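Local coordinates for transcriptional regulatory protein FixJ (Sinorhizobium meliloti, PDB 1DBW), which receives the signal of FixL through its receiver domain and, once activated, induces transcription of nifA and fixK in nitrogen fixation, at residues 33-36 / 37-40; 111-114 / 115-119. The protein carries 2 engineered substitutions. All blocks are in the same frame, centred on the assembly; numbering follows the deposited sequence.

Contact 1 of 2, residues 33-36 / 37-40; sequences HQSA and EAFL
His33 meets Phe39 in a T-shaped pair across the turn that leads from strand 29-33 into helix 36-42. The planes stand at 81° with centroids 4.9 Å apart, and the phenyl edge points at one imidazole face, so that Phe39 CD1 lies over the ring centre, 3.5 Å from His33 NE2. Phe39 CB adds a CH-pi contact over the same ring, 4.3 Å from its centroid. The imidazole is further fixed by a hydrogen bond between His33 NE2 and His7 ND1, while the phenyl ring continues onto Val9 and Leu69, joining the turn to the sheet and to helix 62-71.

Ser35 is the N-cap that starts helix 36-42 of the CheY-like receiver domain, its side chain about 7 Å from that of the magnesium-binding Asp11. Its hydroxyl lies between the backbone N and the carbonyl carbon (chi1 65°), which brings OG within 3.1 Å of Ala38 N for a capping bond with an N-H...O angle of 158°. Its carbonyl opens the helical pattern: Ser35 O accepts from Phe39 N at 3.0 Å.

Ala36 follows with the next such bond, from Leu40 N to Ala36 O at 2.9 Å. Its own amide reaches a water, 3.1 Å from Ala36 N, that donates to Glu37 OE1; the bend of the Glu37 chain brings the carboxylate back to that place.

Two amides of the first turn are thus satisfied by a hydroxyl and by water, and the carboxylate of Glu37 would probably interact favourably with the positive end of the helix dipole.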
loop_
_atom_site.group_PDB
_atom_site.type_symbol
_atom_site.label_atom_id
_atom_site.label_comp_id
_atom_site.label_asym_id
_atom_site.label_seq_id
_atom_site.Cartn_x
_atom_site.Cartn_y
_atom_site.Cartn_z
ATOM N N HIS A 33 6.594 -7.381 -0.300
ATOM C CA HIS A 33 7.207 -7.552 1.015
ATOM C C HIS A 33 6.404 -8.630 1.705
ATOM O O HIS A 33 5.189 -8.572 1.711
ATOM C CB HIS A 33 7.128 -6.242 1.799
ATOM C CG HIS A 33 7.889 -5.129 1.152
ATOM N ND1 HIS A 33 9.218 -4.869 1.436
ATOM C CD2 HIS A 33 7.533 -4.263 0.172
ATOM C CE1 HIS A 33 9.642 -3.886 0.656
ATOM N NE2 HIS A 33 8.641 -3.503 -0.118
ATOM N N GLN A 34 7.099 -9.580 2.313
ATOM C CA GLN A 34 6.447 -10.707 2.986
ATOM C C GLN A 34 5.628 -10.333 4.210
ATOM O O GLN A 34 4.731 -11.074 4.599
ATOM C CB GLN A 34 7.474 -11.760 3.341
ATOM N N SER A 35 5.931 -9.187 4.818
ATOM C CA SER A 35 5.188 -8.750 5.996
ATOM C C SER A 35 5.298 -7.255 6.251
ATOM O O SER A 35 6.172 -6.581 5.702
ATOM C CB SER A 35 5.695 -9.485 7.253
ATOM O OG SER A 35 7.040 -9.123 7.545
ATOM N N ALA A 36 4.426 -6.760 7.122
ATOM C CA ALA A 36 4.435 -5.371 7.538
ATOM C C ALA A 36 5.791 -5.069 8.195
ATOM O O ALA A 36 6.386 -4.013 7.956
ATOM C CB ALA A 36 3.306 -5.112 8.519
ATOM N N GLU A 37 6.273 -6.005 9.018
ATOM C CA GLU A 37 7.551 -5.852 9.708
ATOM C C GLU A 37 8.707 -5.720 8.738
ATOM O O GLU A 37 9.611 -4.910 8.948
ATOM C CB GLU A 37 7.817 -7.041 10.656
ATOM C CG GLU A 37 6.663 -7.358 11.608
ATOM C CD GLU A 37 5.629 -8.314 11.006
ATOM O OE1 GLU A 37 4.512 -7.860 10.663
ATOM O OE2 GLU A 37 5.934 -9.530 10.890
ATOM N N ALA A 38 8.704 -6.564 7.713
ATOM C CA ALA A 38 9.740 -6.556 6.698
ATOM C C ALA A 38 9.732 -5.204 5.997
ATOM O O ALA A 38 10.795 -4.624 5.755
ATOM C CB ALA A 38 9.504 -7.677 5.690
ATOM N N PHE A 39 8.538 -4.698 5.695
ATOM C CA PHE A 39 8.478 -3.411 5.020
ATOM C C PHE A 39 8.992 -2.275 5.891
ATOM O O PHE A 39 9.730 -1.404 5.412
ATOM C CB PHE A 39 7.087 -3.091 4.480
ATOM C CG PHE A 39 7.013 -1.742 3.832
ATOM C CD1 PHE A 39 7.588 -1.539 2.578
ATOM C CD2 PHE A 39 6.476 -0.663 4.504
ATOM C CE1 PHE A 39 7.645 -0.290 2.027
ATOM C CE2 PHE A 39 6.526 0.596 3.960
ATOM C CZ PHE A 39 7.116 0.787 2.717
ATOM N N LEU A 40 8.608 -2.268 7.166
ATOM C CA LEU A 40 9.077 -1.231 8.073
ATOM C C LEU A 40 10.607 -1.222 8.178
ATOM O O LEU A 40 11.215 -0.173 8.309
ATOM C CB LEU A 40 8.460 -1.443 9.457
ATOM C CG LEU A 40 7.085 -0.826 9.648
ATOM C CD1 LEU A 40 6.436 -1.455 10.859
ATOM C CD2 LEU A 40 7.223 0.686 9.850
HETATM O O HOH W 1 2.110 -8.310 8.528
#

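Contact 2 of 2, residues 111-114 / 115-119; sequences IIEA and IERAS
Ile111 and Ile115 touch one turn apart on helix 108-119, the last helix of the doubly wound beta/alpha receiver fold. The backbone evidence is a regular i to i+4 series: Ile115, Glu116, Arg117 and Ala118 donate to the carbonyls of Ile111, Ile112, Glu113 and Ala114, the first with Ile115 N 2.9 Å from Ile111 O.

The apolar contact of Ile111 with Ile115 is buried. Ile111 CG1 and Ile115 CD1 approach to 4.0 Å, the two chains crossing at a slant; Ile115 CG1, anti to its carbonyl carbon (chi1 -65°), is directed back to Ile111 O. Around them, Met22 and Leu23 of helix 13-25 and Val52 of strand 49-54 hold this side against the sheet.

On a partly exposed flank a methyl meets a carboxylate: Ile112 and Glu116 run alongside each other, with CG2 of Ile112 3.6 Å from OE1 of Glu116. Cut back to an alanine, Glu116 loses the arm from CG to the carboxylate, and the Ile112 CG2 methyl is likely to be left more open to solvent on that flank.

Charged contacts occupy the outer side. Glu113 OE1 is 3.5 Å from Glu116 OE2, the carboxylates nearly perpendicular, and this closeness of like charges is likely to be eased by Arg117, whose NH2 also bridges to Glu120. The salt bridge from Arg117 NH1 to Glu113 OE1 spans 3.3 Å, and its N-H...O angle of 125° makes it a weak bond, although OE1 lies in the guanidinium plane at its edge. Nearly one turn beyond Glu116, Ser119 folds its hydroxyl back onto the helix, OG donating to Glu116 O at 2.6 Å.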
loop_
_atom_site.group_PDB
_atom_site.type_symbol
_atom_site.label_atom_id
_atom_site.label_comp_id
_atom_site.label_asym_id
_atom_site.label_seq_id
_atom_site.Cartn_x
_atom_site.Cartn_y
_atom_site.Cartn_z
ATOM N N ILE A 111 -7.404 0.372 -8.888
ATOM C CA ILE A 111 -6.230 0.392 -8.033
ATOM C C ILE A 111 -5.087 1.059 -8.801
ATOM O O ILE A 111 -4.288 1.780 -8.216
ATOM C CB ILE A 111 -5.831 -1.016 -7.547
ATOM C CG1 ILE A 111 -4.729 -0.917 -6.486
ATOM C CG2 ILE A 111 -5.345 -1.874 -8.689
ATOM C CD1 ILE A 111 -5.104 -0.104 -5.301
ATOM N N ILE A 112 -5.015 0.832 -10.104
ATOM C CA ILE A 112 -3.951 1.473 -10.902
ATOM C C ILE A 112 -4.091 3.011 -10.849
ATOM O O ILE A 112 -3.111 3.737 -10.682
ATOM C CB ILE A 112 -3.977 0.954 -12.356
ATOM C CG1 ILE A 112 -3.472 -0.496 -12.377
ATOM C CG2 ILE A 112 -3.120 1.838 -13.283
ATOM C CD1 ILE A 112 -3.733 -1.229 -13.680
ATOM N N GLU A 113 -5.313 3.519 -10.974
ATOM C CA GLU A 113 -5.511 4.965 -10.906
ATOM C C GLU A 113 -5.122 5.518 -9.537
ATOM O O GLU A 113 -4.513 6.586 -9.456
ATOM C CB GLU A 113 -6.957 5.336 -11.245
ATOM C CG GLU A 113 -7.384 4.881 -12.637
ATOM C CD GLU A 113 -7.233 5.955 -13.700
ATOM O OE1 GLU A 113 -6.261 6.740 -13.618
ATOM O OE2 GLU A 113 -8.089 6.009 -14.623
ATOM N N ALA A 114 -5.474 4.801 -8.469
ATOM C CA ALA A 114 -5.125 5.225 -7.119
ATOM C C ALA A 114 -3.596 5.279 -6.946
ATOM O O ALA A 114 -3.076 6.234 -6.376
ATOM C CB ALA A 114 -5.754 4.290 -6.089
ATOM N N ILE A 115 -2.888 4.249 -7.432
ATOM C CA ILE A 115 -1.437 4.214 -7.331
ATOM C C ILE A 115 -0.807 5.372 -8.117
ATOM O O ILE A 115 0.113 6.030 -7.637
ATOM C CB ILE A 115 -0.857 2.844 -7.848
ATOM C CG1 ILE A 115 -1.325 1.699 -6.930
ATOM C CG2 ILE A 115 0.678 2.946 -7.931
ATOM C CD1 ILE A 115 -1.039 0.275 -7.467
ATOM N N GLU A 116 -1.333 5.655 -9.307
ATOM C CA GLU A 116 -0.814 6.783 -10.094
ATOM C C GLU A 116 -1.063 8.115 -9.350
ATOM O O GLU A 116 -0.172 8.970 -9.271
ATOM C CB GLU A 116 -1.458 6.780 -11.484
ATOM C CG GLU A 116 -1.147 5.513 -12.269
ATOM C CD GLU A 116 -1.844 5.470 -13.623
ATOM O OE1 GLU A 116 -1.387 4.704 -14.501
ATOM O OE2 GLU A 116 -2.852 6.188 -13.805
ATOM N N ARG A 117 -2.221 8.230 -8.714
ATOM C CA ARG A 117 -2.563 9.438 -7.943
ATOM C C ARG A 117 -1.586 9.583 -6.782
ATOM O O ARG A 117 -1.098 10.679 -6.504
ATOM C CB ARG A 117 -3.973 9.323 -7.361
ATOM C CG ARG A 117 -4.945 10.432 -7.761
ATOM C CD ARG A 117 -5.364 10.348 -9.226
ATOM N NE ARG A 117 -4.256 10.641 -10.137
ATOM C CZ ARG A 117 -4.004 9.959 -11.254
ATOM N NH1 ARG A 117 -4.791 8.944 -11.606
ATOM N NH2 ARG A 117 -2.953 10.282 -12.009
ATOM N N ALA A 118 -1.308 8.468 -6.101
ATOM C CA ALA A 118 -0.391 8.501 -4.975
ATOM C C ALA A 118 1.038 8.833 -5.425
ATOM O O ALA A 118 1.760 9.516 -4.701
ATOM C CB ALA A 118 -0.408 7.167 -4.209
ATOM N N SER A 119 1.411 8.413 -6.636
ATOM C CA SER A 119 2.770 8.660 -7.133
ATOM C C SER A 119 2.992 10.147 -7.386
ATOM O O SER A 119 4.128 10.612 -7.420
ATOM C CB SER A 119 3.025 7.884 -8.432
ATOM O OG SER A 119 2.356 8.511 -9.526
#

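Followed from the N terminus, the chain runs through strand 5-10, helix 13-25 and strand 29-33 before contact 1 turns it into helix 36-42; contact 2 comes only at the last helix, 108-119. Each closes no more than a local turn, one at a helix start and one within a helix, so they stand in series, neither nested nor crossed. Their centres are 21 Å apart on opposite sides of the chain's centre, and the nearest atoms stay about 12 Å apart. Contact 1 joins strand 5-10 and helix 62-71; contact 2 joins helix 13-25 and strands 49-54 and 78-82. The parallel sheet is thus what links them, consistent with its being flanked by helices on both faces.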